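Local coordinates for protein citrate synthase (Metallosphaera sedula, PDB 6ABY) that probably catalyses the condensation of oxaloacetate with acetyl-CoA and water to give citrate and CoA, a step of the tricarboxylic acid cycle, at residues Thr15-Ile20 / His176-Met181; Ala69-Ile74 / Thr120-Thr125; Val171-His176 / Phe328-Val333; Asp260-Ile265 / Pro304-Tyr309. One frame throughout, in Å; residues are numbered along the deposited sequence. Where two conformers were deposited one is given.

How the interactions relate
From the N terminus, the chain passes through 15-20 and returns at 176-181. Interaction 1 closes this long loop and ties the first strand of the small antiparallel sheet to the loop after helix 163-174. Interaction 2 closes a shorter loop within it, joining 69-74 to helix 112-134, and lies away from the annotated sites. Interaction 3 crosses interaction 1, since its segments alternate with those of interaction 1, and the two share His176. It brings helix 163-174 against helix 324-343. Interaction 4 closes a loop within that of interaction 3 and joins the starts of helices 261-269 and 307-316. Interactions 1, 3 and 4 all touch the bound oxaloacetate.

Interaction 1: residues Thr15-Ile20 / His176-Met181; sequences TSITYI and HMDHEM. With OAA (oxaloacetate ion), chain F.
Thr18 and Asp178 meet because their first torsions turn two oxygens together. Thr18 OG1 stands beside its own backbone N (chi1 -65°), while Asp178 CG swings anti to its N (chi1 -161°). Thr18 OG1 then donates to Asp178 OD2 at 2.6 Å, on the lone pair that faces away from the other carboxylate oxygen. The same OD2 accepts from Glu180 N at 2.9 Å, well above the carboxylate plane, which makes an Asx turn. OD2 is also hydrogen-bonded to His339, so three bonds grip this oxygen and hold the buried carboxylate in place. Glu180 is extended beyond CG and carries its carboxylate to the backbone of Thr18 and Ile20. Glu180 OE1 accepts from Ile20 N at 3.2 Å; the N lies nearly on the C-O line, though the N-H is bent away. The Ile20 side chain passes Glu180 OE1 with CG1 and lays CD1 over the imidazole of His179. Ile20 CD1 sits 3.7 Å from the centroid of the His179 ring, almost on the ring normal, a CH-pi contact that covers one face. The ring edge serves the substrate: His179 ND1 gives a weak but straight bond to oxaloacetate O2 at 3.5 Å. The other ring nitrogen, His179 NE2, is hydrogen-bonded to Tyr256 OH, which helps to set the turn of the ring. The contact thus links the strand to an oxaloacetate-binding residue. Strand 18-21 pairs with strand 26-29, and helices 43-52 and 324-343 pack around the two segments. Thr15, at the end of strand 10-15, pairs in parallel with a strand of the second subunit.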
# COMPACT_ATOMS: atom_id res chain seq x y z
N THR B 15 -7.05 -20.62 -3.31
CA THR B 15 -7.46 -19.88 -4.52
C THR B 15 -7.92 -20.88 -5.57
O THR B 15 -7.36 -21.98 -5.63
CB THR B 15 -6.31 -18.98 -5.00
OG1 THR B 15 -6.76 -18.20 -6.13
CG2 THR B 15 -5.07 -19.75 -5.38
N SER B 16 -8.86 -20.46 -6.41
CA SER B 16 -9.21 -21.18 -7.66
C SER B 16 -8.90 -20.29 -8.87
O SER B 16 -9.40 -20.58 -9.97
CB SER B 16 -10.63 -21.62 -7.59
OG SER B 16 -11.43 -20.50 -7.29
N ILE B 17 -8.07 -19.26 -8.72
CA ILE B 17 -7.94 -18.24 -9.78
C ILE B 17 -6.85 -18.74 -10.72
O ILE B 17 -7.12 -18.94 -11.89
CB ILE B 17 -7.68 -16.83 -9.22
CG1 ILE B 17 -8.86 -16.34 -8.38
CG2 ILE B 17 -7.39 -15.87 -10.36
CD1 ILE B 17 -8.68 -14.96 -7.80
N THR B 18 -5.66 -18.93 -10.20
CA THR B 18 -4.48 -19.18 -11.05
C THR B 18 -3.74 -20.37 -10.51
O THR B 18 -3.56 -20.45 -9.28
CB THR B 18 -3.55 -17.96 -11.13
OG1 THR B 18 -4.25 -16.90 -11.77
CG2 THR B 18 -2.32 -18.20 -11.97
N TYR B 19 -3.24 -21.20 -11.41
CA TYR B 19 -2.41 -22.36 -11.05
C TYR B 19 -1.13 -22.27 -11.85
O TYR B 19 -1.18 -22.24 -13.15
CB TYR B 19 -3.16 -23.69 -11.22
CG TYR B 19 -2.27 -24.84 -10.84
CD1 TYR B 19 -1.80 -24.98 -9.54
CD2 TYR B 19 -1.77 -25.71 -11.80
CE1 TYR B 19 -0.91 -25.98 -9.20
CE2 TYR B 19 -0.90 -26.73 -11.47
CZ TYR B 19 -0.46 -26.86 -10.16
OH TYR B 19 0.42 -27.86 -9.84
N ILE B 20 -0.01 -22.24 -11.13
CA ILE B 20 1.34 -22.29 -11.75
C ILE B 20 1.91 -23.69 -11.58
O ILE B 20 2.01 -24.17 -10.47
CB ILE B 20 2.30 -21.23 -11.18
CG1 ILE B 20 1.70 -19.81 -11.16
CG2 ILE B 20 3.60 -21.28 -11.97
CD1 ILE B 20 2.49 -18.86 -10.28
N HIS B 176 -0.16 -11.02 -18.50
CA HIS B 176 0.23 -10.32 -17.25
C HIS B 176 -0.96 -10.20 -16.28
O HIS B 176 -0.78 -9.65 -15.19
CB HIS B 176 0.84 -8.96 -17.56
CG HIS B 176 2.17 -9.01 -18.22
ND1 HIS B 176 2.31 -9.15 -19.59
CD2 HIS B 176 3.42 -8.88 -17.72
CE1 HIS B 176 3.59 -9.15 -19.89
NE2 HIS B 176 4.29 -9.00 -18.77
N MET B 177 -2.13 -10.73 -16.62
CA MET B 177 -3.34 -10.48 -15.81
C MET B 177 -3.21 -11.07 -14.40
O MET B 177 -3.73 -10.40 -13.45
CB MET B 177 -4.60 -11.01 -16.49
CG MET B 177 -5.08 -10.06 -17.54
SD MET B 177 -6.56 -10.64 -18.42
CE MET B 177 -6.74 -9.36 -19.64
N ASP B 178 -2.68 -12.28 -14.24
CA ASP B 178 -2.52 -12.86 -12.88
C ASP B 178 -1.33 -13.80 -12.86
O ASP B 178 -1.00 -14.46 -13.90
CB ASP B 178 -3.76 -13.58 -12.31
CG ASP B 178 -3.65 -13.72 -10.78
OD1 ASP B 178 -3.45 -12.65 -10.11
OD2 ASP B 178 -3.66 -14.88 -10.25
N HIS B 179 -0.72 -13.88 -11.69
CA HIS B 179 0.30 -14.92 -11.45
C HIS B 179 0.27 -15.38 -9.99
O HIS B 179 1.33 -15.57 -9.43
CB HIS B 179 1.64 -14.40 -11.95
CG HIS B 179 2.50 -15.48 -12.49
ND1 HIS B 179 3.78 -15.73 -12.00
CD2 HIS B 179 2.25 -16.40 -13.45
CE1 HIS B 179 4.30 -16.75 -12.68
NE2 HIS B 179 3.41 -17.11 -13.62
N GLU B 180 -0.93 -15.61 -9.46
CA GLU B 180 -1.16 -16.26 -8.14
C GLU B 180 -0.55 -15.31 -7.10
O GLU B 180 -0.79 -14.03 -7.20
CB GLU B 180 -0.64 -17.71 -8.20
CG GLU B 180 -1.41 -18.69 -7.31
CD GLU B 180 -1.03 -20.18 -7.39
OE1 GLU B 180 -0.37 -20.59 -8.40
OE2 GLU B 180 -1.40 -20.95 -6.46
N MET B 181 0.24 -15.84 -6.18
CA MET B 181 0.72 -15.10 -4.99
C MET B 181 2.13 -14.54 -5.23
O MET B 181 3.01 -15.24 -5.80
CB MET B 181 0.73 -16.04 -3.78
CG MET B 181 0.67 -15.31 -2.48
SD MET B 181 -0.53 -13.98 -2.40
CE MET B 181 -2.06 -14.86 -2.75
O1 OAA F . 7.14 -14.25 -8.81
O2 OAA F . 4.95 -13.96 -9.26
O4 OAA F . 4.27 -11.01 -11.04
O5 OAA F . 4.23 -12.12 -12.87
O3 OAA F . 6.44 -13.24 -12.22
C1 OAA F . 6.16 -13.61 -9.32
C2 OAA F . 6.48 -12.34 -10.09
C3 OAA F . 5.89 -12.46 -11.45
C4 OAA F . 4.77 -11.83 -11.80

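Interaction 2: residues Ala69-Ile74 / Thr120-Thr125; sequences AEERSI and TAKIPT
A helix-to-loop packing contact joins the connection between helices 58-69 and 76-85 to the middle of helix 112-134. The loop enters through a type I beta turn from Ala69 to Arg72. Arg72 and Ala121 come closest in backbone, and Ala121 CB lies 3.6 Å from Glu71 CB. Lys122 reaches across with a long chain that bends only at its last torsion (chi4 -64°), which turns the ammonium back onto the loop. Lys122 NZ donates to Glu71 O at 2.8 Å, from above the carbonyl plane. It also donates to Ser73 O at 2.9 Å, nearly in line with that C=O. Glu71 OE1 adds a long salt bridge to the same nitrogen. One turn on, Thr125 OG1 donates to Arg72 O at 2.7 Å. Ile74 CG2 lies 3.8 Å from Lys122 CB, and the two side chains lie alongside, running in opposite senses. An alanine in place of Lys122 would remove the ammonium and is likely to leave the carbonyls of Glu71 and Ser73 without this donor and the loop less firmly held. Arg72 turns away to Leu146 O and touches Asn151 of helix 148-157. The far side of helix 112-134 packs on helices 43-52 and 324-343.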
# COMPACT_ATOMS: atom_id res chain seq x y z
N ALA B 69 -15.83 -0.11 -22.09
CA ALA B 69 -15.54 0.96 -23.07
C ALA B 69 -16.13 2.30 -22.59
O ALA B 69 -15.49 3.32 -22.81
CB ALA B 69 -16.02 0.58 -24.45
N GLU B 70 -17.27 2.28 -21.90
CA GLU B 70 -17.93 3.52 -21.40
C GLU B 70 -17.34 3.96 -20.05
O GLU B 70 -17.82 4.98 -19.55
CB GLU B 70 -19.44 3.30 -21.27
CG GLU B 70 -20.12 2.98 -22.59
CD GLU B 70 -19.95 4.01 -23.69
OE1 GLU B 70 -19.66 3.60 -24.83
OE2 GLU B 70 -20.12 5.21 -23.42
N GLU B 71 -16.37 3.24 -19.48
CA GLU B 71 -15.67 3.65 -18.22
C GLU B 71 -14.26 4.21 -18.50
O GLU B 71 -13.56 4.52 -17.53
CB GLU B 71 -15.56 2.48 -17.24
CG GLU B 71 -16.87 2.02 -16.60
CD GLU B 71 -17.57 3.01 -15.68
OE1 GLU B 71 -17.15 4.18 -15.64
OE2 GLU B 71 -18.51 2.59 -14.99
N ARG B 72 -13.85 4.35 -19.76
CA ARG B 72 -12.45 4.69 -20.16
C ARG B 72 -12.06 6.16 -19.91
O ARG B 72 -10.84 6.46 -19.73
CB ARG B 72 -12.24 4.36 -21.64
CG ARG B 72 -12.08 2.86 -21.89
CD ARG B 72 -11.74 2.61 -23.34
NE ARG B 72 -11.99 1.25 -23.71
CZ ARG B 72 -12.37 0.85 -24.92
NH1 ARG B 72 -12.53 1.72 -25.90
NH2 ARG B 72 -12.56 -0.44 -25.14
N SER B 73 -13.02 7.06 -19.93
CA SER B 73 -12.79 8.50 -19.69
C SER B 73 -12.32 8.74 -18.26
O SER B 73 -12.74 8.03 -17.40
CB SER B 73 -14.04 9.27 -19.97
OG SER B 73 -14.32 9.11 -21.34
N ILE B 74 -11.50 9.77 -18.04
CA ILE B 74 -10.97 10.13 -16.69
C ILE B 74 -11.44 11.56 -16.41
O ILE B 74 -11.59 12.32 -17.36
CB ILE B 74 -9.44 9.97 -16.64
CG1 ILE B 74 -8.76 10.70 -17.80
CG2 ILE B 74 -9.06 8.48 -16.65
CD1 ILE B 74 -7.29 10.89 -17.62
N THR B 120 -9.58 -0.72 -14.35
CA THR B 120 -9.09 -1.44 -15.55
C THR B 120 -9.29 -0.59 -16.81
O THR B 120 -8.37 -0.51 -17.62
CB THR B 120 -9.81 -2.80 -15.70
OG1 THR B 120 -9.59 -3.46 -14.46
CG2 THR B 120 -9.29 -3.61 -16.87
N ALA B 121 -10.46 0.02 -16.97
CA ALA B 121 -10.86 0.86 -18.12
C ALA B 121 -10.01 2.14 -18.20
O ALA B 121 -9.57 2.49 -19.31
CB ALA B 121 -12.32 1.18 -18.02
N LYS B 122 -9.74 2.78 -17.05
CA LYS B 122 -9.15 4.14 -16.96
C LYS B 122 -7.62 4.10 -16.95
O LYS B 122 -7.02 5.08 -17.45
CB LYS B 122 -9.64 4.88 -15.72
CG LYS B 122 -11.10 5.26 -15.76
CD LYS B 122 -11.58 6.00 -14.55
CE LYS B 122 -13.05 5.74 -14.29
NZ LYS B 122 -13.87 6.25 -15.41
N ILE B 123 -6.97 3.03 -16.48
CA ILE B 123 -5.48 3.02 -16.39
C ILE B 123 -4.81 3.22 -17.77
O ILE B 123 -3.83 3.96 -17.87
CB ILE B 123 -4.96 1.78 -15.64
CG1 ILE B 123 -5.36 1.86 -14.15
CG2 ILE B 123 -3.45 1.65 -15.82
CD1 ILE B 123 -5.04 0.59 -13.34
N PRO B 124 -5.25 2.54 -18.86
CA PRO B 124 -4.64 2.80 -20.17
C PRO B 124 -4.78 4.26 -20.61
O PRO B 124 -3.86 4.79 -21.26
CB PRO B 124 -5.36 1.82 -21.11
CG PRO B 124 -5.80 0.69 -20.19
CD PRO B 124 -6.16 1.38 -18.89
N THR B 125 -5.89 4.91 -20.26
CA THR B 125 -6.13 6.33 -20.60
C THR B 125 -5.05 7.15 -19.91
O THR B 125 -4.44 8.02 -20.58
CB THR B 125 -7.53 6.78 -20.19
OG1 THR B 125 -8.43 5.83 -20.74
CG2 THR B 125 -7.86 8.16 -20.69

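Interaction 3: residues Val171-His176 / Phe328-Val333; sequences VSLMLH and FASARV. With OAA (oxaloacetate ion), chain F.
Arg332 leaves helix 324-343 and curls round the carbonyl of His176 on its way to oxaloacetate. Arg332 CB lies 3.7 Å from His176 O. The chain bends at chi2 and chi3 (54° and 59°), which keeps CD close to the same oxygen. Arg332 NE donates to His176 O at 2.8 Å, from above the carbonyl plane. Arg332 NH1 donates to oxaloacetate O4 and Arg332 NH2 to oxaloacetate O5, each at 2.8 Å. Both bonds are nearly straight, so the guanidinium pairs with both oxygens of one substrate carboxylate. NH2 also makes weak bonds to His176 O and to a water held by Leu175 O. One guanidinium face is covered by Phe328 CE2. Phe328 receives the edge of the His176 ring in a T-shaped stack, with planes at 66°. His176 CD2 comes 3.7 Å from Phe328 CD1. On the other side of the imidazole, His176 ND1 donates to Ser172 O at 2.6 Å, which fixes the ring's rotation. Ala331 CB fits against Leu173 O at 3.3 Å and against His176 CB. This buried contact joins the C-terminal part of helix 163-174 and the residues after it to helix 324-343. Helices 112-134, 261-269 and 307-316 pack around it.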
# COMPACT_ATOMS: atom_id res chain seq x y z
N VAL B 171 -2.55 -10.10 -26.51
CA VAL B 171 -1.90 -11.30 -25.95
C VAL B 171 -0.97 -10.88 -24.80
O VAL B 171 -1.01 -11.54 -23.74
CB VAL B 171 -1.20 -12.11 -27.05
CG1 VAL B 171 -0.27 -13.17 -26.47
CG2 VAL B 171 -2.21 -12.77 -27.99
N SER B 172 -0.12 -9.88 -24.99
CA SER B 172 0.84 -9.43 -23.94
C SER B 172 0.10 -9.07 -22.63
O SER B 172 0.63 -9.36 -21.56
CB SER B 172 1.65 -8.28 -24.45
OG SER B 172 2.39 -8.68 -25.59
N LEU B 173 -1.06 -8.42 -22.73
CA LEU B 173 -1.88 -8.02 -21.56
C LEU B 173 -2.45 -9.27 -20.90
O LEU B 173 -2.32 -9.38 -19.66
CB LEU B 173 -2.97 -7.03 -21.99
CG LEU B 173 -2.45 -5.67 -22.46
CD1 LEU B 173 -3.62 -4.79 -22.88
CD2 LEU B 173 -1.60 -4.99 -21.40
N MET B 174 -3.01 -10.19 -21.69
CA MET B 174 -3.61 -11.44 -21.14
C MET B 174 -2.52 -12.15 -20.31
O MET B 174 -2.86 -12.58 -19.19
CB MET B 174 -4.15 -12.38 -22.20
CG MET B 174 -5.46 -11.88 -22.83
SD MET B 174 -6.24 -13.08 -23.95
CE MET B 174 -5.21 -12.87 -25.41
N LEU B 175 -1.28 -12.15 -20.79
CA LEU B 175 -0.18 -12.89 -20.15
C LEU B 175 0.17 -12.30 -18.77
O LEU B 175 0.79 -13.05 -18.01
CB LEU B 175 1.06 -12.88 -21.04
CG LEU B 175 0.94 -13.70 -22.33
CD1 LEU B 175 2.20 -13.58 -23.14
CD2 LEU B 175 0.58 -15.15 -22.06
N HIS B 176 -0.16 -11.02 -18.50
CA HIS B 176 0.23 -10.32 -17.25
C HIS B 176 -0.96 -10.20 -16.28
O HIS B 176 -0.78 -9.65 -15.19
CB HIS B 176 0.84 -8.96 -17.56
CG HIS B 176 2.17 -9.01 -18.22
ND1 HIS B 176 2.31 -9.15 -19.59
CD2 HIS B 176 3.42 -8.88 -17.72
CE1 HIS B 176 3.59 -9.15 -19.89
NE2 HIS B 176 4.29 -9.00 -18.77
N PHE B 328 2.18 -3.22 -17.11
CA PHE B 328 2.06 -4.42 -16.26
C PHE B 328 0.89 -4.20 -15.29
O PHE B 328 0.00 -5.05 -15.20
CB PHE B 328 3.43 -4.72 -15.65
CG PHE B 328 3.58 -6.02 -14.90
CD1 PHE B 328 4.73 -6.77 -15.00
CD2 PHE B 328 2.57 -6.49 -14.07
CE1 PHE B 328 4.88 -7.95 -14.27
CE2 PHE B 328 2.72 -7.66 -13.35
CZ PHE B 328 3.88 -8.39 -13.43
N ALA B 329 0.83 -3.08 -14.59
CA ALA B 329 -0.25 -2.83 -13.62
C ALA B 329 -1.61 -2.81 -14.36
O ALA B 329 -2.62 -3.25 -13.77
CB ALA B 329 -0.00 -1.57 -12.84
N SER B 330 -1.67 -2.30 -15.60
CA SER B 330 -2.96 -2.18 -16.33
C SER B 330 -3.62 -3.57 -16.51
O SER B 330 -4.85 -3.64 -16.57
CB SER B 330 -2.81 -1.49 -17.67
OG SER B 330 -2.15 -2.31 -18.64
N ALA B 331 -2.81 -4.62 -16.64
CA ALA B 331 -3.23 -6.04 -16.73
C ALA B 331 -3.40 -6.66 -15.36
O ALA B 331 -4.46 -7.29 -15.11
CB ALA B 331 -2.24 -6.83 -17.50
N ARG B 332 -2.39 -6.51 -14.50
CA ARG B 332 -2.36 -7.25 -13.22
C ARG B 332 -3.47 -6.77 -12.27
O ARG B 332 -3.82 -7.55 -11.35
CB ARG B 332 -0.98 -7.12 -12.56
CG ARG B 332 -0.83 -7.97 -11.30
CD ARG B 332 -1.14 -9.46 -11.49
NE ARG B 332 -0.30 -10.10 -12.50
CZ ARG B 332 0.95 -10.51 -12.28
NH1 ARG B 332 1.54 -10.33 -11.10
NH2 ARG B 332 1.65 -11.03 -13.26
N VAL B 333 -3.98 -5.56 -12.44
CA VAL B 333 -5.11 -5.02 -11.62
C VAL B 333 -6.30 -5.99 -11.65
O VAL B 333 -7.03 -6.08 -10.65
CB VAL B 333 -5.53 -3.60 -12.04
CG1 VAL B 333 -6.11 -3.52 -13.45
CG2 VAL B 333 -6.52 -3.03 -11.05
O1 OAA F . 7.14 -14.25 -8.81
O2 OAA F . 4.95 -13.96 -9.26
O4 OAA F . 4.27 -11.01 -11.04
O5 OAA F . 4.23 -12.12 -12.87
O3 OAA F . 6.44 -13.24 -12.22
C1 OAA F . 6.16 -13.61 -9.32
C2 OAA F . 6.48 -12.34 -10.09
C3 OAA F . 5.89 -12.46 -11.45
C4 OAA F . 4.77 -11.83 -11.80
O HOH W 1 0.92 -13.21 -15.34

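Interaction 4: residues Asp260-Ile265 / Pro304-Tyr309; sequences DPRAKI and PNVDFY. With OAA (oxaloacetate ion), chain F.
Pro304 opens the contact with its carbonyl: Asp260 N gives a weak, nearly straight bond to Pro304 O at 3.3 Å. Pro304 CB also packs on Ala263 CB. Asn305 follows, with its carbonyl oxygen 3.5 Å from Ala263 CB. The Asn305 side-chain amide nitrogen, ND2, is hydrogen-bonded to Gly252 O. Val306 is the most covered residue of its segment. Its N makes a weak bond to Asp260 OD2 at 3.0 Å. Val306 CG1 sits between the backbone N and the carbonyl carbon (chi1 61°), and this directs it over one face of the Arg262 guanidinium, 3.6 Å from Arg262 NH1. Val306 CG2 rests on Arg262 CB. Asp307, predicted to be an active-site residue, follows but does not touch 260-265. Tyr309 closes the segment, with its ring lying obliquely by Ala263 O and its hydroxyl hydrogen-bonded to Glu290.

At the edge of the guanidinium, Arg262 and Asp260 pair side-on. Arg262 NE donates to Asp260 OD1 at 2.9 Å, in the guanidinium plane and straight. Arg262 NH1 meets Asp260 OD2 at 2.7 Å in a salt bridge. Asp260 OD1 also accepts from Arg262 N, capping the helix. An asparagine in place of Asp260 would probably leave the Arg262 charge without its carboxylate mate and the guanidinium less firmly aimed. Arg262 NH2 donates to oxaloacetate O5 at 2.8 Å. The geometry is consistent with a second-shell carboxylate positioning a first-shell arginine in the oxaloacetate site of citrate synthase, where two helix starts meet beside the substrate.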
# COMPACT_ATOMS: atom_id res chain seq x y z
N ASP B 260 9.57 -19.82 -19.00
CA ASP B 260 8.29 -19.23 -18.52
C ASP B 260 7.31 -19.36 -19.69
O ASP B 260 7.62 -18.92 -20.79
CB ASP B 260 8.57 -17.79 -18.06
CG ASP B 260 7.40 -17.00 -17.50
OD1 ASP B 260 6.22 -17.30 -17.85
OD2 ASP B 260 7.68 -16.02 -16.80
N PRO B 261 6.11 -19.97 -19.51
CA PRO B 261 5.16 -20.15 -20.63
C PRO B 261 4.76 -18.80 -21.23
O PRO B 261 4.57 -18.70 -22.43
CB PRO B 261 3.97 -20.89 -20.00
CG PRO B 261 4.04 -20.54 -18.52
CD PRO B 261 5.53 -20.38 -18.23
N ARG B 262 4.78 -17.74 -20.41
CA ARG B 262 4.50 -16.36 -20.87
C ARG B 262 5.63 -15.89 -21.78
O ARG B 262 5.29 -15.21 -22.75
CB ARG B 262 4.27 -15.41 -19.69
CG ARG B 262 3.16 -15.87 -18.76
CD ARG B 262 3.18 -15.10 -17.46
NE ARG B 262 4.44 -15.30 -16.75
CZ ARG B 262 4.79 -14.63 -15.64
NH1 ARG B 262 5.95 -14.89 -15.06
NH2 ARG B 262 3.93 -13.78 -15.08
N ALA B 263 6.90 -16.20 -21.47
CA ALA B 263 8.06 -15.80 -22.32
C ALA B 263 7.96 -16.51 -23.67
O ALA B 263 8.24 -15.90 -24.70
CB ALA B 263 9.36 -16.11 -21.63
N LYS B 264 7.54 -17.76 -23.64
CA LYS B 264 7.43 -18.62 -24.83
C LYS B 264 6.39 -18.01 -25.78
O LYS B 264 6.65 -17.88 -27.01
CB LYS B 264 7.03 -20.02 -24.35
CG LYS B 264 7.28 -21.13 -25.36
CD LYS B 264 6.63 -22.45 -25.02
CE LYS B 264 7.51 -23.36 -24.19
NZ LYS B 264 6.97 -24.74 -24.15
N ILE B 265 5.25 -17.62 -25.23
CA ILE B 265 4.12 -17.07 -26.01
C ILE B 265 4.52 -15.68 -26.54
O ILE B 265 4.40 -15.47 -27.77
CB ILE B 265 2.83 -17.08 -25.18
CG1 ILE B 265 2.40 -18.52 -24.91
CG2 ILE B 265 1.78 -16.24 -25.89
CD1 ILE B 265 1.41 -18.71 -23.76
N PRO B 304 14.70 -17.87 -19.44
CA PRO B 304 14.02 -16.62 -19.72
C PRO B 304 12.71 -16.56 -18.94
O PRO B 304 12.00 -17.56 -18.86
CB PRO B 304 13.75 -16.67 -21.24
CG PRO B 304 14.85 -17.59 -21.75
CD PRO B 304 15.02 -18.63 -20.67
N ASN B 305 12.49 -15.45 -18.25
CA ASN B 305 11.17 -15.16 -17.64
C ASN B 305 10.45 -14.19 -18.58
O ASN B 305 11.04 -13.77 -19.61
CB ASN B 305 11.34 -14.67 -16.20
CG ASN B 305 12.18 -13.43 -16.15
OD1 ASN B 305 11.91 -12.48 -16.88
ND2 ASN B 305 13.21 -13.43 -15.31
N VAL B 306 9.23 -13.81 -18.21
CA VAL B 306 8.30 -12.99 -19.04
C VAL B 306 8.98 -11.66 -19.38
O VAL B 306 8.71 -11.13 -20.48
CB VAL B 306 6.95 -12.77 -18.31
CG1 VAL B 306 7.09 -12.02 -16.99
CG2 VAL B 306 5.96 -12.04 -19.20
N ASP B 307 9.80 -11.12 -18.49
CA ASP B 307 10.41 -9.77 -18.70
C ASP B 307 11.58 -9.83 -19.69
O ASP B 307 12.02 -8.76 -20.11
CB ASP B 307 10.76 -9.04 -17.40
CG ASP B 307 11.61 -9.80 -16.40
OD1 ASP B 307 12.86 -9.78 -16.54
OD2 ASP B 307 11.03 -10.36 -15.45
N PHE B 308 12.03 -11.00 -20.14
CA PHE B 308 13.08 -11.10 -21.19
C PHE B 308 12.57 -10.47 -22.50
O PHE B 308 13.33 -9.69 -23.16
CB PHE B 308 13.51 -12.55 -21.43
CG PHE B 308 14.79 -12.67 -22.24
CD1 PHE B 308 16.03 -12.46 -21.64
CD2 PHE B 308 14.74 -12.93 -23.59
CE1 PHE B 308 17.20 -12.52 -22.40
CE2 PHE B 308 15.92 -13.01 -24.34
CZ PHE B 308 17.14 -12.81 -23.75
N TYR B 309 11.33 -10.79 -22.88
CA TYR B 309 10.69 -10.33 -24.14
C TYR B 309 9.65 -9.22 -23.91
O TYR B 309 9.45 -8.44 -24.83
CB TYR B 309 10.12 -11.52 -24.91
CG TYR B 309 11.18 -12.36 -25.59
CD1 TYR B 309 11.92 -11.84 -26.64
CD2 TYR B 309 11.48 -13.63 -25.16
CE1 TYR B 309 12.91 -12.58 -27.27
CE2 TYR B 309 12.46 -14.39 -25.77
CZ TYR B 309 13.19 -13.86 -26.83
OH TYR B 309 14.19 -14.60 -27.41
O1 OAA F . 7.14 -14.25 -8.81
O2 OAA F . 4.95 -13.96 -9.26
O4 OAA F . 4.27 -11.01 -11.04
O5 OAA F . 4.23 -12.12 -12.87
O3 OAA F . 6.44 -13.24 -12.22
C1 OAA F . 6.16 -13.61 -9.32
C2 OAA F . 6.48 -12.34 -10.09
C3 OAA F . 5.89 -12.46 -11.45
C4 OAA F . 4.77 -11.83 -11.80